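Local coordinates for hypothetical protein PSPTO5229 (Pseudomonas syringae pv. tomato str. DC3000, PDB 2EVE), which is of unknown function but folds as an EVE domain, akin to the ASCH and PUA domains, and so may bind RNA or another nucleic acid, at residues A24-V29 / D45-Y50; A2-K7 / L38-E43. All blocks are in the same frame, centred on the assembly; numbering follows the deposited sequence.

Interaction 1 (A24-V29 / D45-Y50); sequences ARWDGV and DEFFFY. With 144 (tris-hydroxymethyl-methyl-ammonium), chain D.
Trp26, at the end of strand 23-26, and Phe49, on strand 46-51, lie at the closest approach of the two backbones, yet their CA atoms are 11.1 Å apart. No hydrogen bond crosses this gap; three aromatic side chains fill it. Trp26 has CG anti to its own N (chi1 -163°), which sends the indole across toward the phenylalanines. The edge of its six-membered ring meets the face of Phe49 in a T-shaped stack, planes at 78°. Trp26 CZ3 lies 3.6 Å from Phe49 CE2, while Trp26 CH2 sits over the middle of the phenyl ring. Phe47 makes a second edge-to-face pair, its edge toward the indole face and the planes at 72°. Here Phe47 CE1 comes to 4.0 Å from Trp26 CZ3. Strands 23-26 and 46-51 belong to one mixed sheet but are separated in it by strands 95-110 and 58-71, so the aromatic cluster spans the inside of a curled sheet, consistent with the PUA-like barrel of the EVE family. Ile99 and Met6 add apolar surface beside Trp26 and Phe47. Away from the cluster, Arg25 NE donates to Asp27 OD2 at 2.9 Å, in the guanidinium plane and onto the anti lone pair, a salt bridge between the strand and the loop that follows. Tyr50 heads elsewhere, into the ligand pocket: Tyr50 OH is 2.6 Å from O2 of the bound tris-hydroxymethyl-methyl-ammonium in a short hydrogen bond, with Lys7, Ser52, Ser53 and Leu111 completing the site.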
ATOM      1  N   ALA A  24      10.401  -0.301   7.248  1.00  8.59           N
ATOM      2  CA  ALA A  24      10.611   0.968   6.576  1.00  9.13           C
ATOM      3  C   ALA A  24       9.416   1.893   6.751  1.00  9.62           C
ATOM      4  O   ALA A  24       8.386   1.496   7.296  1.00  9.60           O
ATOM      5  CB  ALA A  24      10.852   0.718   5.091  1.00 10.46           C
ATOM      6  N   ARG A  25       9.560   3.127   6.282  1.00 10.07           N
ATOM      7  CA  ARG A  25       8.482   4.102   6.370  1.00  9.70           C
ATOM      8  C   ARG A  25       7.704   4.154   5.064  1.00 10.42           C
ATOM      9  O   ARG A  25       8.288   4.213   3.981  1.00 13.40           O
ATOM     10  CB  ARG A  25       9.032   5.498   6.672  1.00 10.52           C
ATOM     11  CG  ARG A  25       7.950   6.570   6.812  1.00 11.35           C
ATOM     12  CD  ARG A  25       8.555   7.929   7.120  1.00 11.86           C
ATOM     13  NE  ARG A  25       9.334   8.442   5.997  1.00 11.79           N
ATOM     14  CZ  ARG A  25      10.448   9.152   6.131  1.00 15.33           C
ATOM     15  NH1 ARG A  25      10.917   9.430   7.342  1.00 16.23           N
ATOM     16  NH2 ARG A  25      11.089   9.592   5.057  1.00 17.23           N
ATOM     17  N   TRP A  26       6.381   4.121   5.175  1.00  8.18           N
ATOM     18  CA  TRP A  26       5.512   4.210   4.012  1.00  7.67           C
ATOM     19  C   TRP A  26       5.037   5.653   4.025  1.00  7.73           C
ATOM     20  O   TRP A  26       4.367   6.078   4.961  1.00  9.32           O
ATOM     21  CB  TRP A  26       4.314   3.274   4.161  1.00  8.74           C
ATOM     22  CG  TRP A  26       3.600   3.006   2.867  1.00  8.31           C
ATOM     23  CD1 TRP A  26       2.636   3.773   2.275  1.00  8.63           C
ATOM     24  CD2 TRP A  26       3.826   1.897   1.992  1.00  9.42           C
ATOM     25  NE1 TRP A  26       2.248   3.205   1.076  1.00  8.58           N
ATOM     26  CE2 TRP A  26       2.968   2.055   0.880  1.00  8.47           C
ATOM     27  CE3 TRP A  26       4.680   0.788   2.036  1.00  9.88           C
ATOM     28  CZ2 TRP A  26       2.935   1.137  -0.176  1.00  9.50           C
ATOM     29  CZ3 TRP A  26       4.647  -0.126   0.988  1.00 10.25           C
ATOM     30  CH2 TRP A  26       3.782   0.058  -0.104  1.00  8.40           C
ATOM     31  N   ASP A  27       5.395   6.414   3.000  1.00  7.34           N
ATOM     32  CA  ASP A  27       4.996   7.810   2.958  1.00  8.07           C
ATOM     33  C   ASP A  27       4.539   8.214   1.571  1.00  8.34           C
ATOM     34  O   ASP A  27       4.328   7.364   0.714  1.00  8.49           O
ATOM     35  CB  ASP A  27       6.167   8.690   3.398  1.00  9.33           C
ATOM     36  CG  ASP A  27       7.442   8.392   2.634  1.00 12.12           C
ATOM     37  OD1 ASP A  27       7.370   8.242   1.397  1.00 12.11           O
ATOM     38  OD2 ASP A  27       8.520   8.315   3.263  1.00 11.39           O
ATOM     39  N   GLY A  28       4.366   9.515   1.361  1.00  6.70           N
ATOM     40  CA  GLY A  28       3.957   9.996   0.053  1.00  7.11           C
ATOM     41  C   GLY A  28       2.526   9.720  -0.363  1.00  6.62           C
ATOM     42  O   GLY A  28       2.203   9.797  -1.555  1.00  6.68           O
ATOM     43  N   VAL A  29       1.664   9.380   0.590  1.00  6.45           N
ATOM     44  CA  VAL A  29       0.263   9.144   0.262  1.00  7.27           C
ATOM     45  C   VAL A  29      -0.370  10.531   0.293  1.00  7.97           C
ATOM     46  O   VAL A  29      -0.378  11.198   1.329  1.00  8.65           O
ATOM     47  CB  VAL A  29      -0.400   8.201   1.277  1.00  5.19           C
ATOM     48  CG1 VAL A  29      -1.875   8.033   0.946  1.00  5.84           C
ATOM     49  CG2 VAL A  29       0.304   6.842   1.233  1.00  8.95           C
ATOM     50  N   ASP A  45      -1.786  -5.365  11.576  1.00  9.95           N
ATOM     51  CA  ASP A  45      -2.581  -5.509  10.360  1.00  9.44           C
ATOM     52  C   ASP A  45      -1.622  -5.880   9.237  1.00  9.55           C
ATOM     53  O   ASP A  45      -0.447  -5.514   9.268  1.00 10.04           O
ATOM     54  CB  ASP A  45      -3.280  -4.198   9.990  1.00  9.21           C
ATOM     55  CG  ASP A  45      -4.487  -3.899  10.864  1.00 11.93           C
ATOM     56  OD1 ASP A  45      -4.838  -4.727  11.733  1.00 11.11           O
ATOM     57  OD2 ASP A  45      -5.085  -2.822  10.674  1.00  9.57           O
ATOM     58  N   GLU A  46      -2.117  -6.615   8.250  1.00  9.36           N
ATOM     59  CA  GLU A  46      -1.284  -7.007   7.122  1.00  9.71           C
ATOM     60  C   GLU A  46      -1.820  -6.367   5.855  1.00  9.69           C
ATOM     61  O   GLU A  46      -2.997  -6.014   5.784  1.00  9.35           O
ATOM     62  CB  GLU A  46      -1.269  -8.529   6.978  1.00 11.01           C
ATOM     63  CG  GLU A  46      -0.523  -9.229   8.098  1.00 14.27           C
ATOM     64  CD  GLU A  46      -0.696 -10.733   8.059  1.00 18.75           C
ATOM     65  OE1 GLU A  46      -1.836 -11.206   8.253  1.00 22.97           O
ATOM     66  OE2 GLU A  46       0.308 -11.440   7.840  1.00 20.63           O
ATOM     67  N   PHE A  47      -0.960  -6.211   4.856  1.00  8.91           N
ATOM     68  CA  PHE A  47      -1.389  -5.609   3.601  1.00  7.99           C
ATOM     69  C   PHE A  47      -0.681  -6.210   2.408  1.00 10.58           C
ATOM     70  O   PHE A  47       0.453  -6.683   2.513  1.00  9.85           O
ATOM     71  CB  PHE A  47      -1.134  -4.094   3.619  1.00  8.32           C
ATOM     72  CG  PHE A  47       0.326  -3.715   3.560  1.00  8.19           C
ATOM     73  CD1 PHE A  47       0.957  -3.484   2.339  1.00  8.62           C
ATOM     74  CD2 PHE A  47       1.067  -3.582   4.729  1.00  9.18           C
ATOM     75  CE1 PHE A  47       2.309  -3.129   2.288  1.00  9.64           C
ATOM     76  CE2 PHE A  47       2.417  -3.230   4.689  1.00  9.58           C
ATOM     77  CZ  PHE A  47       3.036  -3.001   3.471  1.00  8.22           C
ATOM     78  N   PHE A  48      -1.369  -6.204   1.272  1.00  7.59           N
ATOM     79  CA  PHE A  48      -0.772  -6.691   0.042  1.00  8.53           C
ATOM     80  C   PHE A  48       0.042  -5.548  -0.539  1.00  8.20           C
ATOM     81  O   PHE A  48      -0.437  -4.417  -0.635  1.00  8.18           O
ATOM     82  CB  PHE A  48      -1.844  -7.116  -0.960  1.00  8.54           C
ATOM     83  CG  PHE A  48      -2.478  -8.429  -0.640  1.00 11.13           C
ATOM     84  CD1 PHE A  48      -1.690  -9.539  -0.347  1.00 10.08           C
ATOM     85  CD2 PHE A  48      -3.859  -8.565  -0.630  1.00 11.10           C
ATOM     86  CE1 PHE A  48      -2.271 -10.765  -0.051  1.00  9.76           C
ATOM     87  CE2 PHE A  48      -4.451  -9.787  -0.334  1.00 13.22           C
ATOM     88  CZ  PHE A  48      -3.655 -10.891  -0.043  1.00 11.56           C
ATOM     89  N   PHE A  49       1.283  -5.854  -0.900  1.00  8.01           N
ATOM     90  CA  PHE A  49       2.204  -4.881  -1.484  1.00  9.01           C
ATOM     91  C   PHE A  49       1.980  -4.947  -2.996  1.00  9.54           C
ATOM     92  O   PHE A  49       2.388  -5.904  -3.656  1.00 10.56           O
ATOM     93  CB  PHE A  49       3.645  -5.279  -1.126  1.00  9.35           C
ATOM     94  CG  PHE A  49       4.673  -4.186  -1.330  1.00  6.74           C
ATOM     95  CD1 PHE A  49       4.835  -3.565  -2.567  1.00  9.70           C
ATOM     96  CD2 PHE A  49       5.522  -3.825  -0.284  1.00  7.43           C
ATOM     97  CE1 PHE A  49       5.836  -2.596  -2.757  1.00  9.46           C
ATOM     98  CE2 PHE A  49       6.516  -2.866  -0.463  1.00  7.29           C
ATOM     99  CZ  PHE A  49       6.677  -2.248  -1.700  1.00  8.84           C
ATOM    100  N   TYR A  50       1.324  -3.928  -3.538  1.00  8.70           N
ATOM    101  CA  TYR A  50       1.011  -3.883  -4.962  1.00  9.06           C
ATOM    102  C   TYR A  50       1.982  -3.011  -5.756  1.00  8.94           C
ATOM    103  O   TYR A  50       2.173  -1.833  -5.448  1.00 11.19           O
ATOM    104  CB  TYR A  50      -0.430  -3.382  -5.133  1.00  9.13           C
ATOM    105  CG  TYR A  50      -0.902  -3.256  -6.564  1.00  9.87           C
ATOM    106  CD1 TYR A  50      -0.615  -2.120  -7.318  1.00 11.50           C
ATOM    107  CD2 TYR A  50      -1.637  -4.277  -7.161  1.00 12.23           C
ATOM    108  CE1 TYR A  50      -1.049  -2.004  -8.640  1.00 12.91           C
ATOM    109  CE2 TYR A  50      -2.074  -4.173  -8.478  1.00 12.29           C
ATOM    110  CZ  TYR A  50      -1.778  -3.040  -9.208  1.00 13.65           C
ATOM    111  OH  TYR A  50      -2.210  -2.940 -10.507  1.00 15.88           O
TER
HETATM  112  C1  144 D 303      -0.674   1.812 -11.807  1.00 26.65           C
HETATM  113  N   144 D 303      -2.030   1.922 -11.287  1.00 29.02           N
HETATM  114  C2  144 D 303      -2.755   0.640 -11.574  1.00 29.15           C
HETATM  115  O2  144 D 303      -2.331  -0.704 -11.878  1.00 30.24           O
HETATM  116  C3  144 D 303      -2.617   3.164 -11.947  1.00 28.61           C
HETATM  117  O3  144 D 303      -3.965   3.479 -11.541  1.00 31.08           O
HETATM  118  C4  144 D 303      -1.873   2.046  -9.822  1.00 29.31           C
HETATM  119  O4  144 D 303      -1.174   3.225  -9.001  1.00 33.20           O

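Interaction 2 (A2-K7 / L38-E43); sequences AYWLMK and LRTMAE. With 144 (tris-hydroxymethyl-methyl-ammonium), chain D.
Met41 lies over one face of the Trp4 indole, its side chain running past the ring in the opposite sense. Met41 CG makes a CH-pi contact 3.7 Å from the centroid of the Trp4 five-membered ring, 14° off the normal. The bend at chi3 (99°) folds the methyl back onto the ring, bringing Met41 CE to 3.4 Å from Trp4 CG. Met41 is a selenomethionine, and Met41 SE stands over the Trp4 five-membered ring, 4.6 Å from its centroid, a Met-aromatic contact. Met41 also meets Met6, likewise selenomethionine, tip to tip, with the two SE atoms 3.9 Å apart. At the far end of the indole, Trp4 CH2 touches Thr40 OG1 at 3.2 Å, a hydroxyl whose hydrogen-bond partner is Phe37 O. Asp45 helps hold the indole from the second shell: its OD2 accepts from both Trp4 NE1 and Ala42 N, and its OD1 from Ala2 N, tying ring and loop together. Further along the strand, Lys7 lines the ligand pocket. The contact packs residues 38-43, where helix 32-40 passes into a loop, against strand 3-8; Met41 also reaches Leu97 of strand 95-110 and Ile65 of strand 58-71, and Trp4 touches Pro136 of strand 134-137.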
ATOM      1  N   ALA A   2      -6.880  -6.613  10.827  1.00 13.63           N
ATOM      2  CA  ALA A   2      -7.516  -6.194   9.544  1.00 10.80           C
ATOM      3  C   ALA A   2      -6.534  -6.302   8.379  1.00 11.76           C
ATOM      4  O   ALA A   2      -5.320  -6.305   8.576  1.00 11.51           O
ATOM      5  CB  ALA A   2      -8.030  -4.764   9.667  1.00 12.65           C
ATOM      6  N   TYR A   3      -7.077  -6.392   7.168  1.00 11.19           N
ATOM      7  CA  TYR A   3      -6.274  -6.511   5.953  1.00 10.79           C
ATOM      8  C   TYR A   3      -6.428  -5.299   5.040  1.00 10.98           C
ATOM      9  O   TYR A   3      -7.477  -4.651   5.012  1.00 10.75           O
ATOM     10  CB  TYR A   3      -6.670  -7.769   5.182  1.00 11.19           C
ATOM     11  CG  TYR A   3      -6.501  -9.053   5.959  1.00 12.75           C
ATOM     12  CD1 TYR A   3      -5.240  -9.482   6.374  1.00 13.48           C
ATOM     13  CD2 TYR A   3      -7.605  -9.846   6.273  1.00 16.22           C
ATOM     14  CE1 TYR A   3      -5.084 -10.675   7.082  1.00 15.44           C
ATOM     15  CE2 TYR A   3      -7.458 -11.040   6.979  1.00 16.53           C
ATOM     16  CZ  TYR A   3      -6.195 -11.445   7.379  1.00 18.91           C
ATOM     17  OH  TYR A   3      -6.047 -12.628   8.070  1.00 21.58           O
ATOM     18  N   TRP A   4      -5.378  -5.016   4.277  1.00 10.31           N
ATOM     19  CA  TRP A   4      -5.369  -3.872   3.378  1.00  8.02           C
ATOM     20  C   TRP A   4      -4.518  -4.147   2.150  1.00  8.83           C
ATOM     21  O   TRP A   4      -3.963  -5.233   1.981  1.00  8.69           O
ATOM     22  CB  TRP A   4      -4.780  -2.646   4.090  1.00  9.56           C
ATOM     23  CG  TRP A   4      -5.288  -2.416   5.470  1.00 10.05           C
ATOM     24  CD1 TRP A   4      -4.862  -3.022   6.620  1.00  9.56           C
ATOM     25  CD2 TRP A   4      -6.347  -1.537   5.848  1.00  8.66           C
ATOM     26  NE1 TRP A   4      -5.596  -2.575   7.691  1.00  9.30           N
ATOM     27  CE2 TRP A   4      -6.519  -1.665   7.244  1.00 10.29           C
ATOM     28  CE3 TRP A   4      -7.173  -0.658   5.140  1.00 11.00           C
ATOM     29  CZ2 TRP A   4      -7.485  -0.942   7.949  1.00 11.21           C
ATOM     30  CZ3 TRP A   4      -8.136   0.063   5.842  1.00 10.31           C
ATOM     31  CH2 TRP A   4      -8.284  -0.087   7.230  1.00 10.66           C
ATOM     32  N   LEU A   5      -4.425  -3.136   1.295  1.00  8.53           N
ATOM     33  CA  LEU A   5      -3.599  -3.189   0.099  1.00  7.85           C
ATOM     34  C   LEU A   5      -3.079  -1.774  -0.120  1.00  7.80           C
ATOM     35  O   LEU A   5      -3.829  -0.801  -0.000  1.00  8.48           O
ATOM     36  CB  LEU A   5      -4.403  -3.664  -1.124  1.00  7.24           C
ATOM     37  CG  LEU A   5      -3.611  -3.765  -2.435  1.00  8.93           C
ATOM     38  CD1 LEU A   5      -4.136  -4.907  -3.300  1.00 10.49           C
ATOM     39  CD2 LEU A   5      -3.692  -2.444  -3.180  1.00  9.00           C
HETATM   40  N   MSE A   6      -1.786  -1.658  -0.405  1.00  8.27           N
HETATM   41  CA  MSE A   6      -1.170  -0.361  -0.659  1.00  8.17           C
HETATM   42  C   MSE A   6      -0.289  -0.436  -1.902  1.00  8.17           C
HETATM   43  O   MSE A   6       0.385  -1.440  -2.129  1.00  9.64           O
HETATM   44  CB  MSE A   6      -0.351   0.091   0.551  1.00 11.10           C
HETATM   45  CG  MSE A   6      -1.177   0.227   1.828  1.00  9.79           C
HETATM   46 SE   MSE A   6      -0.333   1.365   3.151  1.00 21.93          SE
HETATM   47  CE  MSE A   6       1.026   0.121   3.668  1.00 11.00           C
ATOM     48  N   LYS A   7      -0.294   0.640  -2.686  1.00  7.96           N
ATOM     49  CA  LYS A   7       0.457   0.712  -3.938  1.00  9.60           C
ATOM     50  C   LYS A   7       1.811   1.410  -3.865  1.00 10.16           C
ATOM     51  O   LYS A   7       1.988   2.370  -3.117  1.00 10.56           O
ATOM     52  CB  LYS A   7      -0.380   1.425  -5.003  1.00 10.84           C
ATOM     53  CG  LYS A   7      -1.727   0.794  -5.280  1.00 12.22           C
ATOM     54  CD  LYS A   7      -2.455   1.551  -6.383  1.00 16.54           C
ATOM     55  CE  LYS A   7      -3.821   0.950  -6.655  1.00 19.88           C
ATOM     56  NZ  LYS A   7      -4.553   1.684  -7.722  1.00 22.33           N
ATOM     57  N   LEU A  38      -5.365   4.782   5.696  1.00  7.53           N
ATOM     58  CA  LEU A  38      -4.056   4.567   6.302  1.00  6.69           C
ATOM     59  C   LEU A  38      -4.080   4.871   7.799  1.00  8.43           C
ATOM     60  O   LEU A  38      -3.490   4.146   8.597  1.00  6.80           O
ATOM     61  CB  LEU A  38      -3.008   5.432   5.588  1.00  7.65           C
ATOM     62  CG  LEU A  38      -1.544   5.308   6.025  1.00  7.54           C
ATOM     63  CD1 LEU A  38      -0.639   5.562   4.830  1.00  9.76           C
ATOM     64  CD2 LEU A  38      -1.247   6.284   7.149  1.00 10.03           C
ATOM     65  N   ARG A  39      -4.781   5.934   8.178  1.00  6.79           N
ATOM     66  CA  ARG A  39      -4.875   6.322   9.582  1.00  6.63           C
ATOM     67  C   ARG A  39      -5.638   5.314  10.443  1.00  7.72           C
ATOM     68  O   ARG A  39      -5.486   5.311  11.663  1.00  8.55           O
ATOM     69  CB  ARG A  39      -5.527   7.701   9.699  1.00  5.02           C
ATOM     70  CG  ARG A  39      -4.623   8.842   9.263  1.00  6.72           C
ATOM     71  CD  ARG A  39      -5.365  10.164   9.305  1.00  5.74           C
ATOM     72  NE  ARG A  39      -4.455  11.298   9.173  1.00  6.57           N
ATOM     73  CZ  ARG A  39      -4.845  12.568   9.220  1.00  7.52           C
ATOM     74  NH1 ARG A  39      -6.130  12.869   9.386  1.00  8.21           N
ATOM     75  NH2 ARG A  39      -3.944  13.540   9.121  1.00  8.68           N
ATOM     76  N   THR A  40      -6.459   4.467   9.827  1.00  8.64           N
ATOM     77  CA  THR A  40      -7.205   3.483  10.605  1.00  7.86           C
ATOM     78  C   THR A  40      -6.486   2.140  10.715  1.00  8.16           C
ATOM     79  O   THR A  40      -6.959   1.229  11.405  1.00  8.49           O
ATOM     80  CB  THR A  40      -8.638   3.246  10.050  1.00  6.78           C
ATOM     81  OG1 THR A  40      -8.582   2.671   8.734  1.00  7.03           O
ATOM     82  CG2 THR A  40      -9.409   4.559  10.008  1.00  8.28           C
HETATM   83  N   MSE A  41      -5.344   2.010  10.045  1.00  7.43           N
HETATM   84  CA  MSE A  41      -4.572   0.774  10.115  1.00  7.89           C
HETATM   85  C   MSE A  41      -4.015   0.632  11.526  1.00  9.08           C
HETATM   86  O   MSE A  41      -3.662   1.623  12.165  1.00 11.08           O
HETATM   87  CB  MSE A  41      -3.433   0.803   9.093  1.00  9.44           C
HETATM   88  CG  MSE A  41      -3.926   0.805   7.661  1.00  8.57           C
HETATM   89 SE   MSE A  41      -2.494   0.971   6.385  1.00 18.24          SE
HETATM   90  CE  MSE A  41      -2.278  -0.883   5.898  1.00 19.22           C
ATOM     91  N   ALA A  42      -3.948  -0.602  12.012  1.00  9.00           N
ATOM     92  CA  ALA A  42      -3.449  -0.864  13.358  1.00  8.69           C
ATOM     93  C   ALA A  42      -2.221  -1.759  13.328  1.00  7.50           C
ATOM     94  O   ALA A  42      -1.981  -2.465  12.349  1.00  9.25           O
ATOM     95  CB  ALA A  42      -4.536  -1.518  14.191  1.00 11.19           C
ATOM     96  N   GLU A  43      -1.444  -1.727  14.408  1.00  8.53           N
ATOM     97  CA  GLU A  43      -0.245  -2.552  14.507  1.00  9.95           C
ATOM     98  C   GLU A  43      -0.650  -4.016  14.356  1.00  9.91           C
ATOM     99  O   GLU A  43      -1.591  -4.479  15.005  1.00 12.52           O
ATOM    100  CB  GLU A  43       0.426  -2.349  15.866  1.00 14.80           C
ATOM    101  CG  GLU A  43       0.851  -0.920  16.147  1.00 22.71           C
ATOM    102  CD  GLU A  43       1.302  -0.724  17.580  1.00 27.97           C
ATOM    103  OE1 GLU A  43       2.242  -1.427  18.009  1.00 30.96           O
ATOM    104  OE2 GLU A  43       0.712   0.132  18.277  1.00 30.59           O
TER
HETATM  105  C1  144 D 303      -0.674   1.812 -11.807  1.00 26.65           C
HETATM  106  N   144 D 303      -2.030   1.922 -11.287  1.00 29.02           N
HETATM  107  C2  144 D 303      -2.755   0.640 -11.574  1.00 29.15           C
HETATM  108  O2  144 D 303      -2.331  -0.704 -11.878  1.00 30.24           O
HETATM  109  C3  144 D 303      -2.617   3.164 -11.947  1.00 28.61           C
HETATM  110  O3  144 D 303      -3.965   3.479 -11.541  1.00 31.08           O
HETATM  111  C4  144 D 303      -1.873   2.046  -9.822  1.00 29.31           C
HETATM  112  O4  144 D 303      -1.174   3.225  -9.001  1.00 33.20           O

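From the N terminus, strand 3-8 comes first, and the chain runs on through helix 15-21, strand 23-26 and helix 32-40 before interaction 2 closes this long loop at residues 38-43. Interaction 1 starts inside that loop, at residues 24-29, and closes beyond it at residues 45-50, so the two cross and neither nests within the other. They meet in the sheet, where strands 3-8 and 46-51 run parallel side by side, with Phe48 N 2.9 Å from Trp4 O. Together they join the edge strand 23-26 and the end of helix 32-40 to these two neighbouring strands, from which Lys7 and Tyr50 both reach the bound tris-hydroxymethyl-methyl-ammonium.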